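Side-chain contacts in cellulose-binding protein (Saccharophagus degradans, PDB 2YHG), which is of uncertain function, but probably binds polysaccharide and, in the part described here, resembles nucleoside hydrolases, consistent with a role in carbohydrate metabolism: residues N166-S169 against Q170-D174; I157-A160 against V161-V164. All coordinates share one frame; numbering follows the deposited sequence.

Overall arrangement
Contact 2 precedes contact 1 along the chain, and their centres are about 11 Å apart. Contact 2 is about two turns of helix 155-167, whereas contact 1 takes in weakly bonded residues later in that helix, the short link after it and the start of helix 170-178. They touch where L173 CD1 packs on V164 CG1 at 3.9 Å. Both belong to the nucleoside hydrolase-like domain. The buried contact 2 is nearer the domain's calcium ion, with the side chain of I157 about 13 Å from the metal and about 9 Å from that of its ligand W151. Contact 1 is at the surface, away from the metal sites.

Contact 1: residues N166-S169 against Q170-D174; sequences NTRS and QAQLD
S169 joins Q172 in a capping box at the start of helix 170-178: the extended backbone of R168 and S169 gives way to helical angles at Q170, and L173 N closes the first turn onto S169 O at 2.9 Å. S169 is the N-cap residue, and its OG accepts from Q172 N at 3.0 Å. Reciprocally, the amide of Q172 reaches back across the turn, and S169 N donates to Q172 OE1 at 3.0 Å. That bond is nearly straight (168°) and lies in the carbonyl plane on a lone pair of OE1. The side chain of Q172 can span the distance because it leaves beside its own backbone N, chi1 -72°, and stays extended beyond CG. CG passes close to the serine hydroxyl on the way, 3.3 Å from S169 OG. Two early backbone N-H groups are thus paired with side-chain oxygens, and the terminal amide of Q172 is fixed by its oxygen.

R168 packs by its CB against the Q172 side chain. CB touches Q172 OE1 at 3.3 Å, and the two side chains cross at about a right angle, with the guanidinium and amide planes 66° apart. The arginine chain then carries the guanidinium away from the glutamine amide to a salt bridge with D139 of helix 129-139. A water in the guanidinium plane accepts from R168 NH1 and donates to Q172 O, tying the arginine to the new helix a second time. Just after the cap, Q170 bends at chi2 so that its NE2 donates to OD1 of D174, one turn further on, at 3.2 Å, meeting that oxygen from above the carboxylate plane.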
loop_
_atom_site.group_PDB
_atom_site.type_symbol
_atom_site.label_atom_id
_atom_site.label_comp_id
_atom_site.label_asym_id
_atom_site.label_seq_id
_atom_site.Cartn_x
_atom_site.Cartn_y
_atom_site.Cartn_z
ATOM N N ASN A 166 -19.619 18.070 10.381
ATOM C CA ASN A 166 -20.922 18.732 10.396
ATOM C C ASN A 166 -21.826 18.243 11.513
ATOM O O ASN A 166 -22.815 18.866 11.787
ATOM C CB ASN A 166 -21.628 18.510 9.041
ATOM C CG ASN A 166 -22.925 19.234 8.914
ATOM O OD1 ASN A 166 -23.979 18.619 8.688
ATOM N ND2 ASN A 166 -22.840 20.538 8.851
ATOM N N THR A 167 -21.507 17.103 12.107
ATOM C CA THR A 167 -22.417 16.449 13.038
ATOM C C THR A 167 -21.828 16.121 14.398
ATOM O O THR A 167 -22.590 15.689 15.283
ATOM C CB THR A 167 -23.007 15.155 12.446
ATOM O OG1 THR A 167 -21.932 14.255 12.126
ATOM C CG2 THR A 167 -23.843 15.433 11.191
ATOM N N ARG A 168 -20.521 16.268 14.582
ATOM C CA ARG A 168 -19.844 15.853 15.811
ATOM C C ARG A 168 -19.077 16.999 16.428
ATOM O O ARG A 168 -18.899 18.067 15.832
ATOM C CB ARG A 168 -18.904 14.665 15.572
ATOM C CG ARG A 168 -19.614 13.508 14.896
ATOM C CD ARG A 168 -18.846 12.213 15.041
ATOM N NE ARG A 168 -19.408 11.195 14.184
ATOM C CZ ARG A 168 -18.827 10.017 13.933
ATOM N NH1 ARG A 168 -17.650 9.728 14.431
ATOM N NH2 ARG A 168 -19.407 9.162 13.113
ATOM N N SER A 169 -18.661 16.814 17.667
ATOM C CA SER A 169 -17.867 17.827 18.354
ATOM C C SER A 169 -16.471 17.930 17.765
ATOM O O SER A 169 -15.987 17.004 17.059
ATOM C CB SER A 169 -17.738 17.462 19.831
ATOM O OG SER A 169 -16.859 16.365 20.001
ATOM N N GLN A 170 -15.764 19.007 18.097
ATOM C CA GLN A 170 -14.384 19.144 17.688
ATOM C C GLN A 170 -13.544 17.958 18.159
ATOM O O GLN A 170 -12.705 17.456 17.406
ATOM C CB GLN A 170 -13.792 20.437 18.224
ATOM C CG GLN A 170 -12.382 20.699 17.743
ATOM C CD GLN A 170 -12.329 20.977 16.268
ATOM O OE1 GLN A 170 -13.143 21.729 15.722
ATOM N NE2 GLN A 170 -11.379 20.348 15.592
ATOM N N ALA A 171 -13.685 17.570 19.417
ATOM C CA ALA A 171 -12.900 16.460 19.942
ATOM C C ALA A 171 -13.180 15.175 19.161
ATOM O O ALA A 171 -12.254 14.387 18.888
ATOM C CB ALA A 171 -13.226 16.243 21.439
ATOM N N GLN A 172 -14.452 14.929 18.845
ATOM C CA GLN A 172 -14.830 13.731 18.081
ATOM C C GLN A 172 -14.277 13.771 16.645
ATOM O O GLN A 172 -13.800 12.762 16.132
ATOM C CB GLN A 172 -16.349 13.565 18.025
ATOM C CG GLN A 172 -16.942 13.138 19.352
ATOM C CD GLN A 172 -18.438 13.162 19.364
ATOM O OE1 GLN A 172 -19.078 14.075 18.853
ATOM N NE2 GLN A 172 -19.006 12.218 20.075
ATOM N N LEU A 173 -14.255 14.954 16.061
ATOM C CA LEU A 173 -13.658 15.120 14.723
ATOM C C LEU A 173 -12.152 14.883 14.776
ATOM O O LEU A 173 -11.596 14.142 13.939
ATOM C CB LEU A 173 -13.949 16.527 14.209
ATOM C CG LEU A 173 -13.254 16.903 12.906
ATOM C CD1 LEU A 173 -13.683 16.011 11.741
ATOM C CD2 LEU A 173 -13.566 18.391 12.666
ATOM N N ASP A 174 -11.490 15.412 15.803
ATOM C CA ASP A 174 -10.060 15.205 15.911
ATOM C C ASP A 174 -9.744 13.737 16.090
ATOM O O ASP A 174 -8.757 13.224 15.555
ATOM C CB ASP A 174 -9.484 16.025 17.073
ATOM C CG ASP A 174 -9.472 17.521 16.791
ATOM O OD1 ASP A 174 -9.355 17.934 15.627
ATOM O OD2 ASP A 174 -9.501 18.306 17.776
HETATM O O HOH W 1 -15.337 10.425 16.298
#

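Contact 2: residues I157-A160 against V161-V164; sequences IAQA and VWKV
W162 N donates to A158 O at 2.8 Å, one of four consecutive i to i+4 backbone bonds that make this segment a regular alpha-helix. V161 N to I157 O, K163 N to Q159 O and V164 N to A160 O complete the set at 2.9 to 3.1 Å. With this winding comes the normal closeness of a side chain to the carbonyl one turn back: W162 CB lies 3.2 Å from A158 O, and V164 CG2 is 3.4 Å from A160 O.

Between side chains the meeting is that of Q159 with W162, which lie side by side and point the same way. Q159 NE2 is 4.0 Å from W162 CE3, with the amide and ring planes 32° apart. The bend of Q159 at chi2 (66°) brings its amide alongside the indole.

The polar ends of Q159 and K163 find their partners outside the helix. Q159 OE1 accepts from G123 N and its NE2 donates to D127, with which K163 NZ, in one of its two conformers, forms a salt bridge.

Around this helix, A160 and K163 pack on helix 129-139, I157, A158 and V161 on helix 190-198, and V161 and V164 on F176 of helix 170-178, the helix that leads into strand 180-185 of the parallel sheet.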
loop_
_atom_site.group_PDB
_atom_site.type_symbol
_atom_site.label_atom_id
_atom_site.label_comp_id
_atom_site.label_asym_id
_atom_site.label_seq_id
_atom_site.Cartn_x
_atom_site.Cartn_y
_atom_site.Cartn_z
ATOM N N ILE A 157 -13.948 10.281 0.488
ATOM C CA ILE A 157 -13.293 10.498 1.772
ATOM C C ILE A 157 -13.702 11.886 2.300
ATOM O O ILE A 157 -14.023 12.040 3.497
ATOM C CB ILE A 157 -11.774 10.379 1.664
ATOM C CG1 ILE A 157 -11.344 9.071 0.999
ATOM C CG2 ILE A 157 -11.159 10.495 3.064
ATOM C CD1 ILE A 157 -9.870 8.995 0.624
ATOM N N ALA A 158 -13.680 12.894 1.431
ATOM C CA ALA A 158 -14.063 14.250 1.856
ATOM C C ALA A 158 -15.528 14.273 2.335
ATOM O O ALA A 158 -15.806 14.951 3.320
ATOM C CB ALA A 158 -13.832 15.245 0.751
ATOM N N GLN A 159 -16.424 13.552 1.680
ATOM C CA GLN A 159 -17.820 13.554 2.133
ATOM C C GLN A 159 -17.907 12.936 3.545
ATOM O O GLN A 159 -18.647 13.431 4.400
ATOM C CB GLN A 159 -18.718 12.792 1.175
ATOM C CG GLN A 159 -20.158 12.679 1.641
ATOM C CD GLN A 159 -20.877 14.014 1.683
ATOM O OE1 GLN A 159 -20.445 14.980 1.074
ATOM N NE2 GLN A 159 -22.003 14.092 2.428
ATOM N N ALA A 160 -17.167 11.861 3.786
ATOM C CA ALA A 160 -17.144 11.221 5.112
ATOM C C ALA A 160 -16.681 12.232 6.166
ATOM O O ALA A 160 -17.312 12.405 7.212
ATOM C CB ALA A 160 -16.220 10.026 5.080
ATOM N N VAL A 161 -15.539 12.862 5.922
ATOM C CA VAL A 161 -14.990 13.821 6.890
ATOM C C VAL A 161 -15.921 15.030 7.052
ATOM O O VAL A 161 -16.153 15.487 8.172
ATOM C CB VAL A 161 -13.551 14.244 6.462
ATOM C CG1 VAL A 161 -13.065 15.408 7.318
ATOM C CG2 VAL A 161 -12.605 13.080 6.508
ATOM N N TRP A 162 -16.474 15.533 5.951
ATOM C CA TRP A 162 -17.394 16.645 6.004
ATOM C C TRP A 162 -18.588 16.311 6.893
ATOM O O TRP A 162 -19.014 17.133 7.723
ATOM C CB TRP A 162 -17.855 17.052 4.594
ATOM C CG TRP A 162 -18.755 18.218 4.611
ATOM C CD1 TRP A 162 -18.387 19.537 4.596
ATOM C CD2 TRP A 162 -20.168 18.204 4.732
ATOM N NE1 TRP A 162 -19.481 20.332 4.717
ATOM C CE2 TRP A 162 -20.596 19.547 4.795
ATOM C CE3 TRP A 162 -21.113 17.197 4.808
ATOM C CZ2 TRP A 162 -21.927 19.907 4.961
ATOM C CZ3 TRP A 162 -22.438 17.561 4.988
ATOM C CH2 TRP A 162 -22.818 18.894 5.101
ATOM N N LYS A 163 -19.134 15.121 6.727
ATOM C CA LYS A 163 -20.295 14.742 7.517
ATOM C C LYS A 163 -19.927 14.671 9.007
ATOM O O LYS A 163 -20.689 15.139 9.856
ATOM C CB LYS A 163 -20.868 13.403 7.044
ATOM C CG LYS A 163 -22.012 12.885 7.952
ATOM C CD LYS A 163 -22.593 11.616 7.397
ATOM C CE LYS A 163 -23.755 11.126 8.202
ATOM N NZ LYS A 163 -24.320 9.902 7.552
ATOM N N VAL A 164 -18.790 14.084 9.338
ATOM C CA VAL A 164 -18.340 14.031 10.724
ATOM C C VAL A 164 -18.142 15.445 11.285
ATOM O O VAL A 164 -18.633 15.764 12.393
ATOM C CB VAL A 164 -17.059 13.177 10.830
ATOM C CG1 VAL A 164 -16.425 13.286 12.201
ATOM C CG2 VAL A 164 -17.360 11.740 10.501
#